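Local coordinates for DUF1254 domain-containing protein (Vibrio parahaemolyticus, PDB 3U07) that is of unknown function but combines DUF1254 and DUF1214 regions and is probably exported from the cytoplasm, at residues Gln135-Ala140 and Asp152-Val157; Val222-Ser227 and Glu245-Asp250; Glu268-Leu273 and Ile297-Thr302; Phe339-Val344 and Gly381-Tyr386. The protein carries 2 engineered substitutions. All blocks are in the same frame, centred on the assembly; numbering follows the deposited sequence.

Interaction 1 (Gln135-Ala140 and Asp152-Val157); sequences QFMFAA and DEVVRV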
# COMPACT_ATOMS: atom_id res chain seq x y z
N GLN A 135 -5.00 -2.67 -21.43
CA GLN A 135 -6.30 -2.13 -21.06
C GLN A 135 -6.81 -3.05 -19.95
O GLN A 135 -7.16 -4.20 -20.20
CB GLN A 135 -7.25 -2.18 -22.26
CG GLN A 135 -6.80 -1.37 -23.47
CD GLN A 135 -6.62 0.11 -23.17
OE1 GLN A 135 -7.14 0.63 -22.19
NE2 GLN A 135 -5.91 0.80 -24.05
N PHE A 136 -6.85 -2.54 -18.72
CA PHE A 136 -7.27 -3.34 -17.59
C PHE A 136 -8.66 -2.94 -17.13
O PHE A 136 -8.88 -1.81 -16.69
CB PHE A 136 -6.24 -3.19 -16.47
CG PHE A 136 -4.84 -3.54 -16.91
CD1 PHE A 136 -4.47 -4.86 -17.11
CD2 PHE A 136 -3.90 -2.54 -17.18
CE1 PHE A 136 -3.19 -5.19 -17.56
CE2 PHE A 136 -2.62 -2.86 -17.63
CZ PHE A 136 -2.26 -4.19 -17.82
N MSE A 137 -9.59 -3.87 -17.24
CA MSE A 137 -10.96 -3.59 -16.86
C MSE A 137 -11.31 -4.11 -15.48
O MSE A 137 -11.06 -5.27 -15.16
CB MSE A 137 -11.93 -4.19 -17.90
CG MSE A 137 -13.38 -3.77 -17.71
SE MSE A 137 -14.59 -4.42 -19.11
CE MSE A 137 -15.11 -6.04 -18.25
N PHE A 138 -11.88 -3.23 -14.67
CA PHE A 138 -12.31 -3.57 -13.32
C PHE A 138 -13.83 -3.59 -13.35
O PHE A 138 -14.46 -2.61 -13.74
CB PHE A 138 -11.80 -2.53 -12.33
CG PHE A 138 -10.31 -2.47 -12.24
CD1 PHE A 138 -9.57 -1.85 -13.25
CD2 PHE A 138 -9.64 -3.10 -11.20
CE1 PHE A 138 -8.18 -1.86 -13.22
CE2 PHE A 138 -8.25 -3.12 -11.15
CZ PHE A 138 -7.52 -2.50 -12.17
N ALA A 139 -14.41 -4.71 -12.94
CA ALA A 139 -15.86 -4.84 -12.93
C ALA A 139 -16.33 -5.41 -11.62
O ALA A 139 -15.60 -6.15 -10.96
CB ALA A 139 -16.31 -5.74 -14.09
N ALA A 140 -17.56 -5.03 -11.26
CA ALA A 140 -18.13 -5.52 -10.05
C ALA A 140 -18.24 -6.99 -10.26
O ALA A 140 -18.42 -7.52 -11.39
CB ALA A 140 -19.48 -4.95 -9.74
N ASP A 152 -7.36 -6.31 -22.14
CA ASP A 152 -6.33 -7.30 -21.86
C ASP A 152 -6.69 -8.24 -20.71
O ASP A 152 -6.73 -9.45 -20.87
CB ASP A 152 -5.02 -6.59 -21.53
CG ASP A 152 -4.33 -6.03 -22.76
OD1 ASP A 152 -3.59 -6.79 -23.41
OD2 ASP A 152 -4.54 -4.84 -23.07
N GLU A 153 -6.96 -7.66 -19.55
CA GLU A 153 -7.30 -8.45 -18.38
C GLU A 153 -8.51 -7.84 -17.68
O GLU A 153 -8.74 -6.64 -17.76
CB GLU A 153 -6.12 -8.48 -17.40
CG GLU A 153 -4.83 -9.05 -17.97
CD GLU A 153 -4.94 -10.53 -18.32
OE1 GLU A 153 -5.66 -11.26 -17.60
OE2 GLU A 153 -4.30 -10.96 -19.30
N VAL A 154 -9.28 -8.69 -17.02
CA VAL A 154 -10.46 -8.26 -16.29
C VAL A 154 -10.25 -8.54 -14.80
O VAL A 154 -9.87 -9.65 -14.41
CB VAL A 154 -11.72 -9.03 -16.74
CG1 VAL A 154 -12.92 -8.58 -15.92
CG2 VAL A 154 -11.97 -8.80 -18.23
N VAL A 155 -10.50 -7.53 -13.97
CA VAL A 155 -10.37 -7.68 -12.53
C VAL A 155 -11.76 -7.60 -11.90
O VAL A 155 -12.42 -6.56 -11.98
CB VAL A 155 -9.52 -6.56 -11.90
CG1 VAL A 155 -9.42 -6.77 -10.40
CG2 VAL A 155 -8.15 -6.52 -12.54
N ARG A 156 -12.21 -8.69 -11.28
CA ARG A 156 -13.51 -8.69 -10.61
C ARG A 156 -13.29 -8.16 -9.20
O ARG A 156 -12.46 -8.69 -8.46
CB ARG A 156 -14.07 -10.12 -10.55
CG ARG A 156 -14.47 -10.67 -11.92
CD ARG A 156 -15.77 -10.04 -12.41
NE ARG A 156 -16.11 -10.48 -13.77
CZ ARG A 156 -17.24 -10.18 -14.41
NH1 ARG A 156 -18.17 -9.43 -13.82
NH2 ARG A 156 -17.44 -10.63 -15.64
N VAL A 157 -14.01 -7.10 -8.82
CA VAL A 157 -13.83 -6.52 -7.50
C VAL A 157 -15.06 -6.71 -6.61
O VAL A 157 -16.20 -6.68 -7.07
CB VAL A 157 -13.46 -5.00 -7.59
CG1 VAL A 157 -12.23 -4.83 -8.48
CG2 VAL A 157 -14.63 -4.20 -8.16
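Parallel strand pairing joins 134-140 to 153-157, one of the two outer strands of a mixed four-stranded sheet within this chain, with Met137 facing Val154 and Phe138 facing Val155. Met137 and Ala139 donate their N-H groups to Glu153 O and Val155 O, while their own carbonyls receive Val155 N and Val157 N; the rung from Val155 N to Met137 O measures 2.6 Å. Just ahead of this ladder Asp152 grips Gln135 twice. Its OD2 accepts Gln135 N at 2.8 Å on the anti side, acting much as a strand carbonyl would, and Asp152 N bonds to Gln135 O.

On the face holding Phe138, Val155 lies beside the ring and points the same way, its CB 3.5 Å from Phe138 CD2. Branching at CB favours the extended backbone of a strand, and here it also sets Val155 CG2 over the ring face, 4.1 Å from the Phe138 centroid, in a CH-pi contact. Val157 CG1 comes up at the ring edge.

On the face holding Met137, a selenomethionine, its CE meets Val154 CG1 at 4.1 Å. Arg156 bends at chi2 (-74°) and lays its guanidinium over the small Ala139 CB. NH1 then reaches Ala140 O at 3.1 Å, close to the guanidinium plane, and also bonds to Trp143 O. Phe138 and Val155 pack on strand 120-125, and Phe136 stacks on its Phe124, so this edge belongs to a two-layer beta arrangement whose parallel strands are joined by a loop crossover.

Interaction 2 (Val222-Ser227 and Glu245-Asp250); sequences VLCDGS and EPCKTD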
# COMPACT_ATOMS: atom_id res chain seq x y z
N VAL A 222 -20.66 0.10 3.86
CA VAL A 222 -19.68 -0.34 2.87
C VAL A 222 -20.01 -1.73 2.35
O VAL A 222 -19.89 -2.00 1.16
CB VAL A 222 -18.26 -0.34 3.47
CG1 VAL A 222 -17.29 -0.99 2.49
CG2 VAL A 222 -17.83 1.08 3.78
N LEU A 223 -20.41 -2.61 3.26
CA LEU A 223 -20.76 -3.99 2.92
C LEU A 223 -21.87 -4.02 1.87
O LEU A 223 -21.90 -4.88 1.00
CB LEU A 223 -21.24 -4.72 4.18
CG LEU A 223 -20.49 -5.90 4.83
CD1 LEU A 223 -19.07 -6.04 4.34
CD2 LEU A 223 -20.53 -5.69 6.33
N CYS A 224 -22.78 -3.06 1.97
CA CYS A 224 -23.91 -2.97 1.06
C CYS A 224 -23.49 -2.58 -0.35
O CYS A 224 -24.05 -3.08 -1.32
CB CYS A 224 -24.91 -1.92 1.59
SG CYS A 224 -26.58 -2.01 0.85
N ASP A 225 -22.49 -1.71 -0.45
CA ASP A 225 -22.01 -1.20 -1.73
C ASP A 225 -21.12 -2.16 -2.50
O ASP A 225 -19.96 -1.86 -2.80
CB ASP A 225 -21.28 0.13 -1.48
CG ASP A 225 -20.84 0.82 -2.76
OD1 ASP A 225 -21.53 0.65 -3.79
OD2 ASP A 225 -19.82 1.55 -2.73
N GLY A 226 -21.67 -3.31 -2.84
CA GLY A 226 -20.90 -4.30 -3.57
C GLY A 226 -21.24 -5.74 -3.25
O GLY A 226 -22.33 -6.04 -2.75
N SER A 227 -20.28 -6.62 -3.51
CA SER A 227 -20.43 -8.06 -3.31
C SER A 227 -19.72 -8.59 -2.07
O SER A 227 -19.59 -9.81 -1.90
CB SER A 227 -19.86 -8.77 -4.54
OG SER A 227 -20.77 -9.73 -5.03
N GLU A 245 -24.05 -6.62 9.17
CA GLU A 245 -24.81 -7.21 8.07
C GLU A 245 -24.96 -6.17 6.96
O GLU A 245 -25.28 -5.01 7.25
CB GLU A 245 -26.18 -7.61 8.61
CG GLU A 245 -27.14 -8.21 7.61
CD GLU A 245 -28.47 -8.53 8.26
OE1 GLU A 245 -28.46 -9.17 9.34
OE2 GLU A 245 -29.52 -8.15 7.71
N PRO A 246 -24.76 -6.56 5.69
CA PRO A 246 -24.85 -5.65 4.53
C PRO A 246 -26.15 -4.88 4.37
O PRO A 246 -27.17 -5.48 4.05
CB PRO A 246 -24.65 -6.56 3.34
CG PRO A 246 -23.93 -7.73 3.88
CD PRO A 246 -24.56 -7.95 5.23
N CYS A 247 -26.08 -3.56 4.46
CA CYS A 247 -27.25 -2.67 4.31
C CYS A 247 -28.09 -2.53 5.58
O CYS A 247 -29.07 -1.79 5.58
CB CYS A 247 -28.18 -3.15 3.18
SG CYS A 247 -27.35 -3.71 1.67
N LYS A 248 -27.73 -3.23 6.66
CA LYS A 248 -28.51 -3.15 7.90
C LYS A 248 -28.33 -1.80 8.61
O LYS A 248 -27.21 -1.36 8.88
CB LYS A 248 -28.12 -4.29 8.85
CG LYS A 248 -28.85 -4.26 10.20
CD LYS A 248 -28.36 -5.37 11.13
CE LYS A 248 -29.09 -5.38 12.47
NZ LYS A 248 -30.55 -5.71 12.34
N THR A 249 -29.45 -1.14 8.90
CA THR A 249 -29.44 0.16 9.58
C THR A 249 -30.26 0.16 10.86
O THR A 249 -30.23 1.12 11.62
CB THR A 249 -30.02 1.27 8.67
OG1 THR A 249 -31.36 0.93 8.32
CG2 THR A 249 -29.19 1.44 7.40
N ASP A 250 -31.01 -0.92 11.11
CA ASP A 250 -31.84 -1.02 12.31
C ASP A 250 -31.15 -1.90 13.36
O ASP A 250 -30.82 -3.05 13.10
CB ASP A 250 -33.21 -1.62 11.96
CG ASP A 250 -33.11 -2.98 11.28
OD1 ASP A 250 -33.72 -3.95 11.79
OD2 ASP A 250 -32.42 -3.10 10.25
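A disulfide between Cys224 and Cys247 ties the end of helix 215-224 to a type II beta turn, and the turn has an unusual feature: the half-cystine Cys247 occupies the third position, where a positive phi (82°) is required and glycine is the commonest choice. Pro246 fits the second position well, since its ring already favours the phi that a type II turn needs there.

The bond from Cys224 SG to Cys247 SG is 2.0 Å long, with a chi3 torsion of 91°, near the relaxed value of about 90° for a disulfide. Cys224 SG, anti to its backbone N (chi1 -164°), is turned out from the helix end to meet Cys247 SG. A cross-link of this kind is consistent with a protein exported to an oxidising compartment.

Polar support comes from the helix itself: the side chain of Asn220 bonds to Glu245 N and Lys248 O, bracketing the turn. Asp225, the first residue beyond the helix, makes a salt bridge with Arg205. Leu223, whose greasy side chain also rests on Tyr36 and Ile40 of helix 26-52, packs obliquely against the proline. Its CB lies 3.7 Å from Pro246 CA, and its CG stands 4.0 Å from Pro246 CG.

Interaction 3 (Glu268-Leu273 and Ile297-Thr302); sequences EHLVEL and IFAEGT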
# COMPACT_ATOMS: atom_id res chain seq x y z
N GLU A 268 -7.97 -2.75 21.88
CA GLU A 268 -6.96 -3.10 22.87
C GLU A 268 -6.17 -4.29 22.33
O GLU A 268 -4.94 -4.26 22.29
CB GLU A 268 -7.61 -3.48 24.20
CG GLU A 268 -8.20 -2.31 24.98
CD GLU A 268 -8.96 -2.74 26.22
OE1 GLU A 268 -9.56 -1.86 26.87
OE2 GLU A 268 -8.97 -3.95 26.56
N HIS A 269 -6.89 -5.32 21.91
CA HIS A 269 -6.27 -6.52 21.37
C HIS A 269 -5.33 -6.21 20.20
O HIS A 269 -4.23 -6.76 20.12
CB HIS A 269 -7.35 -7.49 20.89
CG HIS A 269 -6.81 -8.74 20.27
ND1 HIS A 269 -6.28 -9.77 21.01
CD2 HIS A 269 -6.70 -9.10 18.97
CE1 HIS A 269 -5.86 -10.72 20.19
NE2 HIS A 269 -6.10 -10.34 18.95
N LEU A 270 -5.75 -5.32 19.31
CA LEU A 270 -4.93 -4.96 18.16
C LEU A 270 -3.65 -4.23 18.56
O LEU A 270 -2.59 -4.44 17.96
CB LEU A 270 -5.71 -4.10 17.17
CG LEU A 270 -6.87 -4.75 16.40
CD1 LEU A 270 -7.30 -3.80 15.29
CD2 LEU A 270 -6.44 -6.09 15.82
N VAL A 271 -3.75 -3.36 19.56
CA VAL A 271 -2.58 -2.63 20.01
C VAL A 271 -1.59 -3.61 20.62
O VAL A 271 -0.40 -3.59 20.29
CB VAL A 271 -2.97 -1.57 21.06
CG1 VAL A 271 -1.72 -0.88 21.59
CG2 VAL A 271 -3.90 -0.54 20.44
N GLU A 272 -2.08 -4.50 21.47
CA GLU A 272 -1.22 -5.49 22.13
C GLU A 272 -0.60 -6.50 21.18
O GLU A 272 0.50 -7.00 21.43
CB GLU A 272 -2.02 -6.23 23.20
CG GLU A 272 -1.39 -7.53 23.66
CD GLU A 272 -2.27 -8.30 24.63
OE1 GLU A 272 -3.51 -8.26 24.47
OE2 GLU A 272 -1.72 -8.95 25.54
N LEU A 273 -1.29 -6.81 20.08
CA LEU A 273 -0.79 -7.79 19.12
C LEU A 273 0.23 -7.21 18.15
O LEU A 273 1.16 -7.90 17.73
CB LEU A 273 -1.97 -8.37 18.33
CG LEU A 273 -1.65 -9.43 17.27
CD1 LEU A 273 -1.05 -10.66 17.94
CD2 LEU A 273 -2.92 -9.79 16.52
N ILE A 297 -4.88 -10.84 12.76
CA ILE A 297 -3.62 -10.70 12.05
C ILE A 297 -3.85 -9.91 10.75
O ILE A 297 -3.06 -9.02 10.42
CB ILE A 297 -2.99 -12.08 11.74
CG1 ILE A 297 -2.77 -12.84 13.06
CG2 ILE A 297 -1.66 -11.90 11.01
CD1 ILE A 297 -2.25 -14.25 12.89
N PHE A 298 -4.92 -10.21 10.03
CA PHE A 298 -5.22 -9.48 8.79
C PHE A 298 -5.38 -8.00 9.13
O PHE A 298 -4.89 -7.12 8.41
CB PHE A 298 -6.53 -10.00 8.17
CG PHE A 298 -6.93 -9.27 6.91
CD1 PHE A 298 -6.31 -9.56 5.70
CD2 PHE A 298 -7.91 -8.28 6.95
CE1 PHE A 298 -6.67 -8.88 4.54
CE2 PHE A 298 -8.28 -7.59 5.79
CZ PHE A 298 -7.65 -7.89 4.58
N ALA A 299 -6.07 -7.73 10.24
CA ALA A 299 -6.31 -6.37 10.70
C ALA A 299 -5.01 -5.60 10.97
O ALA A 299 -4.97 -4.38 10.80
CB ALA A 299 -7.18 -6.39 11.96
N GLU A 300 -3.97 -6.30 11.41
CA GLU A 300 -2.70 -5.61 11.69
C GLU A 300 -2.12 -5.04 10.39
O GLU A 300 -1.28 -4.14 10.42
CB GLU A 300 -1.69 -6.56 12.36
CG GLU A 300 -2.05 -7.00 13.79
CD GLU A 300 -2.06 -5.85 14.81
OE1 GLU A 300 -1.53 -4.76 14.51
OE2 GLU A 300 -2.61 -6.05 15.91
N GLY A 301 -2.56 -5.58 9.26
CA GLY A 301 -2.08 -5.08 7.98
C GLY A 301 -2.47 -3.62 7.84
O GLY A 301 -1.68 -2.80 7.37
N THR A 302 -3.68 -3.30 8.27
CA THR A 302 -4.19 -1.94 8.22
C THR A 302 -3.58 -1.10 9.35
O THR A 302 -3.22 0.06 9.17
CB THR A 302 -5.74 -1.91 8.36
OG1 THR A 302 -6.35 -2.35 7.14
CG2 THR A 302 -6.22 -0.50 8.69
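Glu300, Leu270 and Leu273 carry this crossing of helices 253-273 and 295-305, whose short segments pass at 80° with their axes 10.1 Å apart. Glu300 reaches across from the second helix, and the two leucines of the first close in on its carboxylate. Its CG is anti to the carbonyl carbon and the chain bends at chi2 (-65°), which brings the carboxylate up to the last turn of helix 253-273. There OE2 lies 2.6 Å from Leu270 O. Two oxygens this close suggest that the acid group probably holds a proton, which its largely apolar surroundings would also favour. Glutamate suits the place because its flexible arm is long enough to reach from one helix to the backbone of the other.

Leu273 presents its CB to the same oxygen, 3.4 Å from Glu300 OE2, and crosses the glutamate obliquely. One turn of helix earlier, Leu270 slides past Glu300 in the opposite direction. Its CD2 touches Glu300 OE2 at 3.8 Å and Ala299 CB at 3.9 Å. A small residue at Ala299 lets this leucine come near the second helix, and carbons of both leucines lie against Glu300 OE2.

The helices are linked further by His269, whose NE2 bonds to Asp296 at the start of helix 295-305, while Glu300 also touches Ala274 and Leu283 in the connecting loops. Helix 26-52 joins both partners, receiving His269 on Glu31 and Ile35 and Phe298 on Ser39, so that three helices meet about this crossing.

Interaction 4 (Phe339-Val344 and Gly381-Tyr386); sequences FKAPNV and GYYTIY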
# COMPACT_ATOMS: atom_id res chain seq x y z
N PHE A 339 27.33 -5.03 2.44
CA PHE A 339 26.52 -6.24 2.32
C PHE A 339 26.42 -6.78 0.90
O PHE A 339 26.62 -6.05 -0.07
CB PHE A 339 25.10 -5.92 2.77
CG PHE A 339 24.51 -4.73 2.05
CD1 PHE A 339 24.82 -3.44 2.46
CD2 PHE A 339 23.72 -4.90 0.92
CE1 PHE A 339 24.36 -2.33 1.75
CE2 PHE A 339 23.26 -3.81 0.19
CZ PHE A 339 23.58 -2.51 0.61
N LYS A 340 26.10 -8.07 0.80
CA LYS A 340 25.90 -8.72 -0.49
C LYS A 340 24.56 -8.22 -1.03
O LYS A 340 23.70 -7.74 -0.28
CB LYS A 340 25.82 -10.24 -0.30
CG LYS A 340 27.17 -10.95 -0.17
CD LYS A 340 27.32 -11.98 -1.29
CE LYS A 340 28.75 -12.06 -1.83
NZ LYS A 340 29.61 -13.03 -1.09
N ALA A 341 24.36 -8.33 -2.34
CA ALA A 341 23.11 -7.89 -2.94
C ALA A 341 21.92 -8.68 -2.37
O ALA A 341 22.00 -9.90 -2.20
CB ALA A 341 23.16 -8.08 -4.45
N PRO A 342 20.82 -7.98 -2.03
CA PRO A 342 19.63 -8.63 -1.49
C PRO A 342 19.02 -9.47 -2.62
O PRO A 342 19.18 -9.11 -3.79
CB PRO A 342 18.73 -7.45 -1.13
CG PRO A 342 19.70 -6.33 -0.88
CD PRO A 342 20.68 -6.52 -2.00
N ASN A 343 18.34 -10.56 -2.31
CA ASN A 343 17.74 -11.37 -3.36
C ASN A 343 16.43 -10.76 -3.89
O ASN A 343 15.34 -11.12 -3.43
CB ASN A 343 17.47 -12.80 -2.87
CG ASN A 343 18.75 -13.55 -2.54
OD1 ASN A 343 19.76 -13.43 -3.24
ND2 ASN A 343 18.71 -14.35 -1.48
N VAL A 344 16.54 -9.84 -4.84
CA VAL A 344 15.37 -9.21 -5.44
C VAL A 344 15.42 -9.37 -6.96
O VAL A 344 16.49 -9.36 -7.56
CB VAL A 344 15.27 -7.70 -5.12
CG1 VAL A 344 15.27 -7.50 -3.62
CG2 VAL A 344 16.40 -6.96 -5.78
N GLY A 381 31.47 -8.73 -5.13
CA GLY A 381 30.04 -8.54 -5.17
C GLY A 381 29.38 -7.94 -3.94
O GLY A 381 28.18 -8.13 -3.73
N TYR A 382 30.15 -7.26 -3.11
CA TYR A 382 29.59 -6.62 -1.92
C TYR A 382 29.34 -5.16 -2.26
O TYR A 382 30.10 -4.56 -3.01
CB TYR A 382 30.56 -6.66 -0.73
CG TYR A 382 30.52 -7.93 0.09
CD1 TYR A 382 31.26 -9.05 -0.28
CD2 TYR A 382 29.74 -8.01 1.25
CE1 TYR A 382 31.23 -10.22 0.49
CE2 TYR A 382 29.70 -9.17 2.02
CZ TYR A 382 30.46 -10.27 1.63
OH TYR A 382 30.43 -11.42 2.40
N TYR A 383 28.26 -4.61 -1.73
CA TYR A 383 28.00 -3.20 -1.94
C TYR A 383 28.47 -2.57 -0.64
O TYR A 383 28.41 -3.20 0.42
CB TYR A 383 26.51 -2.91 -2.16
CG TYR A 383 25.99 -3.36 -3.50
CD1 TYR A 383 25.60 -4.68 -3.71
CD2 TYR A 383 25.88 -2.46 -4.56
CE1 TYR A 383 25.10 -5.10 -4.94
CE2 TYR A 383 25.38 -2.87 -5.80
CZ TYR A 383 25.00 -4.19 -5.98
OH TYR A 383 24.51 -4.60 -7.20
N THR A 384 28.95 -1.34 -0.72
CA THR A 384 29.43 -0.64 0.46
C THR A 384 28.94 0.79 0.42
O THR A 384 29.31 1.55 -0.46
CB THR A 384 30.97 -0.63 0.53
OG1 THR A 384 31.46 -1.95 0.74
CG2 THR A 384 31.44 0.27 1.67
N ILE A 385 28.09 1.14 1.38
CA ILE A 385 27.57 2.50 1.45
C ILE A 385 28.27 3.25 2.59
O ILE A 385 28.29 2.78 3.73
CB ILE A 385 26.05 2.51 1.71
CG1 ILE A 385 25.31 1.87 0.53
CG2 ILE A 385 25.57 3.95 1.96
CD1 ILE A 385 23.80 1.80 0.71
N TYR A 386 28.86 4.39 2.27
CA TYR A 386 29.53 5.20 3.28
C TYR A 386 28.65 6.41 3.53
O TYR A 386 28.23 7.08 2.58
CB TYR A 386 30.93 5.62 2.81
CG TYR A 386 31.74 6.31 3.88
CD1 TYR A 386 31.51 7.65 4.21
CD2 TYR A 386 32.72 5.62 4.60
CE1 TYR A 386 32.23 8.28 5.23
CE2 TYR A 386 33.45 6.24 5.62
CZ TYR A 386 33.20 7.57 5.93
OH TYR A 386 33.91 8.19 6.94
O HOH W 1 25.98 -9.30 -4.50
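The end of an antiparallel strand pair, with a water molecule prolonging its ladder, joins Phe339 to Tyr383 and Ala341 to Gly381. Phe339 and Tyr383 form a hydrogen-bonded pair: Phe339 N donates to Tyr383 O at 2.9 Å, and Tyr383 N returns a bond of 2.7 Å to Phe339 O, tilted 26° from the carbonyl plane. Beyond this pair the backbones part, and the water accepts from Ala341 N while donating to Gly381 O at 2.6 Å. Gly381 has a positive phi (74°), which glycine tolerates readily for lack of a side chain.

Phe339 takes the rarer setting with CG between the backbone N and carbonyl carbon (chi1 53°). This swings the ring toward the neighbouring strand, where Tyr383 CB lies over one face, 4.1 Å from Phe339 CZ, and Ile385 CD1 comes at the edge. The Tyr383 ring in turn offers its own edge to Ala341 CB, 3.6 Å from Tyr383 CE1. Trp348 of strand 347-354 meets both the Phe339 and Tyr383 rings edge-to-face, building an aromatic cluster.

Beside the pair, the long arm of Lys340 follows the Tyr382 ring: CG lies over one face, 3.9 Å from the centroid, in a CH-pi contact, and NZ is 3.6 Å from Tyr382 CE1. Arg338 adds a cation-pi partner to this ring. Strands 334-340 and 382-388 are the inner pair of a mixed sheet, and the packing of Phe339, Tyr383 and Ile385 on strand 347-354 is consistent with a two-layer beta sandwich.

The four contacts follow one another along the chain, each closing before the next opens. Interaction 1 lies in the DUF1254 region and interaction 4 in the DUF1214 region, with centres about 39 Å apart. Each sits in a mixed sheet of strand order 3-2-1-4 beside an antiparallel sheet of order 1-4-2-3, so the two beta regions share a topology, in keeping with their common clan. Interactions 2 and 3, with centres about 24 Å apart, belong to the helical region between them, where both pack against helix 26-52. Interaction 2 comes within about 5 Å (nearest atoms) of interaction 1, whereas it lies about 50 Å, centre to centre, from interaction 4.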